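Local coordinates for protein aeromonas extracellular serine protease (Aeromonas sobria, PDB 3WQB) that cleaves peptide bonds after paired basic residues as a calcium-binding, kexin/furin-like serine protease, and probably acts as a potent virulence factor on host plasma proteins, at residues Y178-V183 / L246-S251; Y228-T233 / R559-L564. The protein carries 1 engineered substitution. All blocks are in the same frame, centred on the assembly; numbering follows the deposited sequence.

Interaction 1. Residues Y178-V183 / L246-S251; sequences YGMSVV and LDPSNS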
loop_
_atom_site.group_PDB
_atom_site.type_symbol
_atom_site.label_atom_id
_atom_site.label_comp_id
_atom_site.label_asym_id
_atom_site.label_seq_id
_atom_site.Cartn_x
_atom_site.Cartn_y
_atom_site.Cartn_z
ATOM N N TYR A 178 0.378 5.688 -2.201
ATOM C CA TYR A 178 -0.761 5.547 -3.102
ATOM C C TYR A 178 -1.273 4.114 -3.134
ATOM O O TYR A 178 -0.629 3.206 -2.615
ATOM C CB TYR A 178 -0.413 6.044 -4.522
ATOM C CG TYR A 178 0.762 5.346 -5.170
ATOM C CD1 TYR A 178 0.634 4.054 -5.707
ATOM C CD2 TYR A 178 1.993 5.991 -5.289
ATOM C CE1 TYR A 178 1.712 3.411 -6.315
ATOM C CE2 TYR A 178 3.075 5.362 -5.898
ATOM C CZ TYR A 178 2.926 4.075 -6.408
ATOM O OH TYR A 178 3.990 3.448 -7.008
ATOM N N GLY A 179 -2.454 3.930 -3.725
ATOM C CA GLY A 179 -3.029 2.608 -3.847
ATOM C C GLY A 179 -4.265 2.638 -4.715
ATOM O O GLY A 179 -4.708 3.707 -5.164
ATOM N N MET A 180 -4.822 1.454 -4.931
ATOM C CA MET A 180 -5.979 1.296 -5.788
ATOM C C MET A 180 -7.129 0.664 -5.016
ATOM O O MET A 180 -7.027 -0.477 -4.570
ATOM C CB MET A 180 -5.614 0.446 -7.006
ATOM C CG MET A 180 -6.723 0.418 -8.058
ATOM S SD MET A 180 -6.272 -0.546 -9.496
ATOM C CE MET A 180 -6.233 -2.143 -8.756
ATOM N N SER A 181 -8.228 1.401 -4.866
ATOM C CA SER A 181 -9.444 0.838 -4.280
ATOM C C SER A 181 -10.220 0.123 -5.373
ATOM O O SER A 181 -10.245 0.578 -6.516
ATOM C CB SER A 181 -10.288 1.927 -3.625
ATOM O OG SER A 181 -9.580 2.508 -2.538
ATOM N N VAL A 182 -10.835 -1.001 -5.021
ATOM C CA VAL A 182 -11.528 -1.829 -6.011
ATOM C C VAL A 182 -12.870 -2.286 -5.487
ATOM O O VAL A 182 -13.038 -2.480 -4.278
ATOM C CB VAL A 182 -10.685 -3.075 -6.429
ATOM C CG1 VAL A 182 -9.403 -2.658 -7.126
ATOM C CG2 VAL A 182 -10.378 -3.970 -5.233
ATOM N N VAL A 183 -13.810 -2.477 -6.413
ATOM C CA VAL A 183 -15.089 -3.125 -6.095
ATOM C C VAL A 183 -15.232 -4.481 -6.785
ATOM O O VAL A 183 -16.180 -5.226 -6.520
ATOM C CB VAL A 183 -16.323 -2.224 -6.398
ATOM C CG1 VAL A 183 -16.277 -0.969 -5.536
ATOM C CG2 VAL A 183 -16.387 -1.857 -7.878
ATOM N N LEU A 246 -6.950 -6.351 -0.926
ATOM C CA LEU A 246 -7.747 -6.174 -2.148
ATOM C C LEU A 246 -6.964 -5.580 -3.317
ATOM O O LEU A 246 -7.168 -5.977 -4.462
ATOM C CB LEU A 246 -9.017 -5.364 -1.900
ATOM C CG LEU A 246 -10.068 -5.985 -0.987
ATOM C CD1 LEU A 246 -11.229 -5.012 -0.791
ATOM C CD2 LEU A 246 -10.553 -7.329 -1.527
ATOM N N ASP A 247 -6.069 -4.639 -3.038
ATOM C CA ASP A 247 -5.247 -4.046 -4.090
ATOM C C ASP A 247 -4.143 -5.050 -4.420
ATOM O O ASP A 247 -3.327 -5.361 -3.551
ATOM C CB ASP A 247 -4.669 -2.709 -3.609
ATOM C CG ASP A 247 -3.665 -2.098 -4.586
ATOM O OD1 ASP A 247 -3.254 -2.756 -5.575
ATOM O OD2 ASP A 247 -3.285 -0.931 -4.344
ATOM N N PRO A 248 -4.147 -5.596 -5.654
ATOM C CA PRO A 248 -3.179 -6.651 -6.003
ATOM C C PRO A 248 -1.703 -6.325 -5.709
ATOM O O PRO A 248 -0.935 -7.217 -5.348
ATOM C CB PRO A 248 -3.411 -6.868 -7.507
ATOM C CG PRO A 248 -4.103 -5.635 -7.980
ATOM C CD PRO A 248 -4.948 -5.185 -6.828
ATOM N N SER A 249 -1.313 -5.061 -5.831
ATOM C CA SER A 249 0.079 -4.685 -5.592
ATOM C C SER A 249 0.498 -4.893 -4.140
ATOM O O SER A 249 1.680 -5.082 -3.844
ATOM C CB SER A 249 0.309 -3.230 -5.979
ATOM O OG SER A 249 0.010 -3.040 -7.347
ATOM N N ASN A 250 -0.476 -4.862 -3.233
ATOM C CA ASN A 250 -0.162 -4.946 -1.812
ATOM C C ASN A 250 0.211 -6.341 -1.341
ATOM O O ASN A 250 0.590 -6.510 -0.189
ATOM C CB ASN A 250 -1.325 -4.424 -0.966
ATOM C CG ASN A 250 -1.529 -2.938 -1.107
ATOM O OD1 ASN A 250 -0.686 -2.220 -1.664
ATOM N ND2 ASN A 250 -2.664 -2.454 -0.597
ATOM N N SER A 251 0.095 -7.338 -2.218
ATOM C CA SER A 251 0.470 -8.719 -1.869
ATOM C C SER A 251 1.705 -9.207 -2.627
ATOM O O SER A 251 1.960 -10.410 -2.673
ATOM C CB SER A 251 -0.716 -9.675 -2.077
ATOM O OG SER A 251 -1.169 -9.607 -3.422
#

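Interaction 2. Residues Y228-T233 / R559-L564; sequences YVLNRT and RQVSLL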
loop_
_atom_site.group_PDB
_atom_site.type_symbol
_atom_site.label_atom_id
_atom_site.label_comp_id
_atom_site.label_asym_id
_atom_site.label_seq_id
_atom_site.Cartn_x
_atom_site.Cartn_y
_atom_site.Cartn_z
ATOM N N TYR A 228 -16.921 8.305 -7.634
ATOM C CA TYR A 228 -17.934 7.871 -6.660
ATOM C C TYR A 228 -17.284 7.564 -5.322
ATOM O O TYR A 228 -16.132 7.139 -5.268
ATOM C CB TYR A 228 -18.673 6.615 -7.141
ATOM C CG TYR A 228 -19.626 6.844 -8.294
ATOM C CD1 TYR A 228 -19.154 6.938 -9.605
ATOM C CD2 TYR A 228 -21.003 6.958 -8.076
ATOM C CE1 TYR A 228 -20.024 7.149 -10.671
ATOM C CE2 TYR A 228 -21.887 7.164 -9.139
ATOM C CZ TYR A 228 -21.389 7.259 -10.431
ATOM O OH TYR A 228 -22.252 7.463 -11.485
ATOM N N VAL A 229 -18.027 7.789 -4.246
ATOM C CA VAL A 229 -17.616 7.364 -2.913
ATOM C C VAL A 229 -18.614 6.318 -2.419
ATOM O O VAL A 229 -19.832 6.516 -2.507
ATOM C CB VAL A 229 -17.528 8.545 -1.908
ATOM C CG1 VAL A 229 -17.014 8.071 -0.552
ATOM C CG2 VAL A 229 -16.630 9.656 -2.435
ATOM N N LEU A 230 -18.088 5.202 -1.924
ATOM C CA LEU A 230 -18.906 4.110 -1.397
ATOM C C LEU A 230 -18.614 3.865 0.072
ATOM O O LEU A 230 -17.459 3.891 0.495
ATOM C CB LEU A 230 -18.660 2.800 -2.162
ATOM C CG LEU A 230 -18.887 2.749 -3.668
ATOM C CD1 LEU A 230 -17.638 3.236 -4.406
ATOM C CD2 LEU A 230 -19.237 1.312 -4.079
ATOM N N ASN A 231 -19.666 3.605 0.843
ATOM C CA ASN A 231 -19.533 3.178 2.230
ATOM C C ASN A 231 -20.749 2.348 2.604
ATOM O O ASN A 231 -21.822 2.535 2.028
ATOM C CB ASN A 231 -19.406 4.383 3.178
ATOM C CG ASN A 231 -20.695 5.188 3.285
ATOM O OD1 ASN A 231 -21.022 5.982 2.408
ATOM N ND2 ASN A 231 -21.427 4.980 4.369
ATOM N N ARG A 232 -20.580 1.437 3.556
ATOM C CA ARG A 232 -21.695 0.643 4.056
ATOM C C ARG A 232 -22.563 1.499 4.947
ATOM O O ARG A 232 -22.072 2.329 5.709
ATOM C CB ARG A 232 -21.204 -0.584 4.829
ATOM C CG ARG A 232 -20.418 -1.543 3.954
ATOM C CD ARG A 232 -20.244 -2.914 4.587
ATOM N NE ARG A 232 -19.714 -3.870 3.612
ATOM C CZ ARG A 232 -20.456 -4.456 2.672
ATOM N NH1 ARG A 232 -21.763 -4.209 2.601
ATOM N NH2 ARG A 232 -19.913 -5.302 1.813
ATOM N N THR A 233 -23.868 1.304 4.824
ATOM C CA THR A 233 -24.806 1.891 5.764
ATOM C C THR A 233 -25.321 0.755 6.633
ATOM O O THR A 233 -25.195 -0.413 6.273
ATOM C CB THR A 233 -25.944 2.646 5.045
ATOM O OG1 THR A 233 -26.821 3.229 6.019
ATOM C CG2 THR A 233 -26.736 1.729 4.132
ATOM N N ARG A 559 -27.616 -6.431 2.619
ATOM C CA ARG A 559 -26.815 -5.307 3.057
ATOM C C ARG A 559 -27.027 -4.158 2.102
ATOM O O ARG A 559 -27.330 -4.363 0.924
ATOM C CB ARG A 559 -25.329 -5.676 3.069
ATOM C CG ARG A 559 -24.953 -6.729 4.108
ATOM C CD ARG A 559 -23.449 -6.943 4.153
ATOM N NE ARG A 559 -22.911 -7.504 2.913
ATOM C CZ ARG A 559 -22.830 -8.801 2.621
ATOM N NH1 ARG A 559 -23.253 -9.724 3.477
ATOM N NH2 ARG A 559 -22.305 -9.172 1.458
ATOM N N GLN A 560 -26.857 -2.946 2.613
ATOM C CA GLN A 560 -26.941 -1.772 1.771
ATOM C C GLN A 560 -25.660 -0.953 1.799
ATOM O O GLN A 560 -24.970 -0.875 2.819
ATOM C CB GLN A 560 -28.137 -0.913 2.167
ATOM C CG GLN A 560 -29.492 -1.545 1.851
ATOM C CD GLN A 560 -30.616 -0.614 2.184
ATOM O OE1 GLN A 560 -30.447 0.280 2.998
ATOM N NE2 GLN A 560 -31.768 -0.807 1.558
ATOM N N VAL A 561 -25.367 -0.351 0.653
ATOM C CA VAL A 561 -24.170 0.443 0.461
ATOM C C VAL A 561 -24.598 1.782 -0.121
ATOM O O VAL A 561 -25.386 1.828 -1.066
ATOM C CB VAL A 561 -23.192 -0.273 -0.499
ATOM C CG1 VAL A 561 -21.967 0.588 -0.789
ATOM C CG2 VAL A 561 -22.769 -1.628 0.084
ATOM N N SER A 562 -24.081 2.860 0.456
ATOM C CA SER A 562 -24.354 4.211 -0.014
ATOM C C SER A 562 -23.367 4.554 -1.131
ATOM O O SER A 562 -22.141 4.383 -0.975
ATOM C CB SER A 562 -24.220 5.218 1.140
ATOM O OG SER A 562 -24.987 4.834 2.281
ATOM N N LEU A 563 -23.907 5.016 -2.252
ATOM C CA LEU A 563 -23.133 5.447 -3.406
ATOM C C LEU A 563 -23.290 6.952 -3.582
ATOM O O LEU A 563 -24.408 7.447 -3.755
ATOM C CB LEU A 563 -23.610 4.738 -4.679
ATOM C CG LEU A 563 -23.828 3.227 -4.684
ATOM C CD1 LEU A 563 -24.639 2.830 -5.900
ATOM C CD2 LEU A 563 -22.486 2.530 -4.685
ATOM N N LEU A 564 -22.178 7.678 -3.533
ATOM C CA LEU A 564 -22.182 9.126 -3.752
ATOM C C LEU A 564 -21.537 9.464 -5.077
ATOM O O LEU A 564 -20.371 9.153 -5.294
ATOM C CB LEU A 564 -21.448 9.849 -2.619
ATOM C CG LEU A 564 -21.148 11.348 -2.765
ATOM C CD1 LEU A 564 -22.440 12.164 -2.744
ATOM C CD2 LEU A 564 -20.214 11.811 -1.655
HETATM O O HOH W 1 -23.646 -2.840 4.238
HETATM O O HOH W 2 -26.785 -2.656 5.455
#

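Interaction 1. Residues Y178-V183 / L246-S251
The backbone N of M180 reaches D247 OD2 at 2.9 Å, just where the subtilase core strand 173-179 runs out into a loop. Beyond it, D247 opens an Asx turn, its other oxygen OD1 taking the N-H of S249 at 3.0 Å. Both donors come in from above the carboxylate plane, the M180 N-H 54° out of it; one oxygen crosses to M180 while the other holds the turn. With CG anti to the backbone N (chi1 173°), the carboxylate extends far enough to lie 3.6 Å from G179 CA with OD2. This is the tight, buried end of the contact. A chain of another protein pairs with Y178 and G179 in an antiparallel ladder, and the side chains of two of the three predicted charge-relay positions, H115 and A336, the latter engineered, lie about 9 Å from G179. The M180 side chain is the looser part: the residue is partly exposed, its chain bends at chi3 (68°), and CE touches P248 CD at 3.8 Å, the two side chains crossing near a right angle. Apart from this, V182 and L246 make a buried apolar contact, V182 CG2 resting 3.9 Å from L246 CB.

Interaction 2. Residues Y228-T233 / R559-L564
Q560 O is held by two groups: the backbone N of T233, at a long 3.2 Å and tilted 34° from the carbonyl plane, and a water that donates at 2.8 Å. The same water accepts from R232 NH1, also at 2.8 Å, in the plane of the guanidinium. Farther along, S562 N to N231 O and L564 N to V229 O are shorter, both 2.8 Å, the former nearly along the C=O axis. These bonds make 228-233 and 559-564 neighbouring antiparallel strands of a four-stranded sheet that crosses from the subtilisin domain to the P-domain; V229-L564 and N231-S562 are hydrogen-bonded pairs, L230-L563 and R232-V561 non-hydrogen-bonded ones. On the face carrying L230, R232, V561 and L563, the two leucines lie side by side, L230 CD2 3.5 Å from L563 CD2, and helix 512-520 covers L563. Farther along that face the extended R232 crosses R559 with the guanidinium planes 83° apart, NH1 being 3.5 Å from R559 NE. R232 NE bonds to F507 O and its NH2 to N508 O. Both arginines make salt bridges to E576 OE2, whose charge probably offsets theirs, while R559 NH1 also forms one with OD1 of D488, a calcium ligand. On the other face N231 OD1 packs 3.5 Å from S562 CB.

In the fold
Along the chain the segments alternate: 178-183, 228-233, 246-251, then 559-564. Interaction 1 joins two parts of the subtilisin domain, the end of a strand of the parallel core sheet and the loop leading to strand 255-261, the next but one across that sheet. Interaction 2 instead builds a sheet shared with the P-domain. Their centres are 19 Å apart, yet they meet where V183 CG1 packs 4.0 Å from L230 CD2. Both border the domain junction: in interaction 1 too, R532 bonds to P248 and S251, and S509 to V182. The strand end that pairs with the other protein's chain and the outlying sheet thus both adjoin the P-domain, consistent with the two domains packing as one unit.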